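Local coordinates for mating-type switching protein swi5 (Schizosaccharomyces pombe, PDB 3VIQ) that takes part, in complex with its partner Sfr1, in Rad51-dependent recombinational DNA repair and is required for normal mating-type switching, at residues 59-64 with 79-84. Numbering follows the deposited sequence.
Sequences GMIGKV and FGVNGS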
loop_
_atom_site.group_PDB
_atom_site.type_symbol
_atom_site.label_atom_id
_atom_site.label_comp_id
_atom_site.label_asym_id
_atom_site.label_seq_id
_atom_site.Cartn_x
_atom_site.Cartn_y
_atom_site.Cartn_z
ATOM N N GLY B 59 -5.543 -13.350 -9.323
ATOM C CA GLY B 59 -6.745 -13.039 -10.131
ATOM C C GLY B 59 -6.558 -13.278 -11.624
ATOM O O GLY B 59 -7.359 -13.937 -12.264
ATOM N N MET B 60 -5.476 -12.767 -12.180
ATOM C CA MET B 60 -5.210 -12.910 -13.620
ATOM C C MET B 60 -4.920 -14.348 -14.055
ATOM O O MET B 60 -5.481 -14.828 -15.061
ATOM C CB MET B 60 -4.049 -12.010 -14.019
ATOM C CG MET B 60 -4.325 -10.538 -13.777
ATOM S SD MET B 60 -2.924 -9.529 -14.342
ATOM C CE MET B 60 -3.749 -7.930 -14.315
ATOM N N ILE B 61 -4.058 -15.027 -13.294
ATOM C CA ILE B 61 -3.775 -16.451 -13.495
ATOM C C ILE B 61 -5.062 -17.293 -13.392
ATOM O O ILE B 61 -5.263 -18.211 -14.197
ATOM C CB ILE B 61 -2.751 -17.031 -12.493
ATOM C CG1 ILE B 61 -1.377 -16.331 -12.627
ATOM C CG2 ILE B 61 -2.656 -18.559 -12.719
ATOM C CD1 ILE B 61 -0.370 -16.594 -11.440
ATOM N N GLY B 62 -5.935 -16.969 -12.436
ATOM C CA GLY B 62 -7.263 -17.576 -12.412
ATOM C C GLY B 62 -8.080 -17.333 -13.680
ATOM O O GLY B 62 -8.746 -18.241 -14.178
ATOM N N LYS B 63 -8.038 -16.133 -14.241
ATOM C CA LYS B 63 -8.791 -15.924 -15.500
ATOM C C LYS B 63 -8.171 -16.737 -16.656
ATOM O O LYS B 63 -8.896 -17.385 -17.419
ATOM C CB LYS B 63 -8.941 -14.442 -15.862
ATOM C CG LYS B 63 -9.837 -13.676 -14.881
ATOM C CD LYS B 63 -11.332 -13.950 -15.111
ATOM C CE LYS B 63 -12.202 -13.368 -13.989
ATOM N NZ LYS B 63 -13.650 -13.306 -14.383
ATOM N N VAL B 64 -6.842 -16.748 -16.768
ATOM C CA VAL B 64 -6.207 -17.591 -17.775
ATOM C C VAL B 64 -6.643 -19.034 -17.549
ATOM O O VAL B 64 -6.913 -19.751 -18.507
ATOM C CB VAL B 64 -4.668 -17.546 -17.741
ATOM C CG1 VAL B 64 -4.084 -18.469 -18.843
ATOM C CG2 VAL B 64 -4.151 -16.112 -17.877
ATOM N N PHE B 79 3.824 -19.515 -14.964
ATOM C CA PHE B 79 3.976 -18.143 -14.480
ATOM C C PHE B 79 5.080 -17.904 -13.460
ATOM O O PHE B 79 5.246 -16.783 -13.017
ATOM C CB PHE B 79 2.621 -17.611 -13.997
ATOM C CG PHE B 79 1.625 -17.507 -15.109
ATOM C CD1 PHE B 79 1.809 -16.576 -16.122
ATOM C CD2 PHE B 79 0.542 -18.392 -15.200
ATOM C CE1 PHE B 79 0.912 -16.497 -17.190
ATOM C CE2 PHE B 79 -0.337 -18.322 -16.264
ATOM C CZ PHE B 79 -0.151 -17.362 -17.259
ATOM N N GLY B 80 5.846 -18.940 -13.105
ATOM C CA GLY B 80 7.032 -18.758 -12.260
ATOM C C GLY B 80 6.753 -18.688 -10.773
ATOM O O GLY B 80 7.602 -18.242 -10.007
ATOM N N VAL B 81 5.587 -19.167 -10.359
ATOM C CA VAL B 81 5.189 -19.139 -8.966
ATOM C C VAL B 81 4.818 -20.522 -8.433
ATOM O O VAL B 81 4.715 -21.489 -9.177
ATOM C CB VAL B 81 4.016 -18.179 -8.725
ATOM C CG1 VAL B 81 4.473 -16.751 -8.920
ATOM C CG2 VAL B 81 2.859 -18.476 -9.657
ATOM N N ASN B 82 4.666 -20.613 -7.118
ATOM C CA ASN B 82 4.093 -21.799 -6.511
ATOM C C ASN B 82 3.243 -21.382 -5.306
ATOM O O ASN B 82 3.235 -20.208 -4.903
ATOM C CB ASN B 82 5.190 -22.831 -6.155
ATOM C CG ASN B 82 6.140 -22.325 -5.085
ATOM O OD1 ASN B 82 5.732 -22.072 -3.957
ATOM N ND2 ASN B 82 7.407 -22.164 -5.440
ATOM N N GLY B 83 2.520 -22.338 -4.741
ATOM C CA GLY B 83 1.581 -22.040 -3.694
ATOM C C GLY B 83 2.137 -21.715 -2.312
ATOM O O GLY B 83 1.372 -21.315 -1.467
ATOM N N SER B 84 3.436 -21.913 -2.057
ATOM C CA SER B 84 4.029 -21.508 -0.782
ATOM C C SER B 84 4.570 -20.075 -0.823
ATOM O O SER B 84 5.197 -19.606 0.127
ATOM C CB SER B 84 5.133 -22.493 -0.385
ATOM O OG SER B 84 4.665 -23.846 -0.295
#
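The Phe79 ring, the one aromatic ring of the two segments, is met obliquely by Ile61 and Val64 of helix 36-67. The short helix 76-79 ends here in a Schellman motif: Gly80 leaves helical geometry with a positive phi of 83°, and the chain then turns so that Val81 also points at the long helix. CG1 of Ile61 makes an off-centre CH-pi contact, 4.3 Å from the centroid of the Phe79 ring and 29° off its normal, and comes within 3.8 Å of Phe79 CD2. Val64 CG2 sits near the far end of the same ring, 4.2 Å from Phe79 CZ. With CG1 beside its backbone N (chi1 -62°) and the chain extended beyond, Ile61 runs past Phe79 in the opposing direction and carries CD1 to Phe79 CB, while CG2 lies 4.1 Å from Phe79 CD2. Cutting Ile61 back to an alanine would probably strip the Phe79 ring of its CH-pi partner and open a gap beside Val81 CG2. All four touching side chains are buried, and the contact is wholly apolar, joining the end of helix 76-79 and Val81 just beyond it to helix 36-67. Leu75 packs on both Ile61 and Val64, and the partner chain, Swi5-dependent recombination DNA repair protein 1, adds Leu59 against Val64 and Trp48 against Val81. Beyond Val81 an Asx turn shapes the exposed tail, Ser84 N donating to Asn82 OD1 at 3.0 Å in the carbonyl plane. Just before that turn, Ile61 CD1 and Val81 CG2 meet methyl to methyl, 4.1 Å apart.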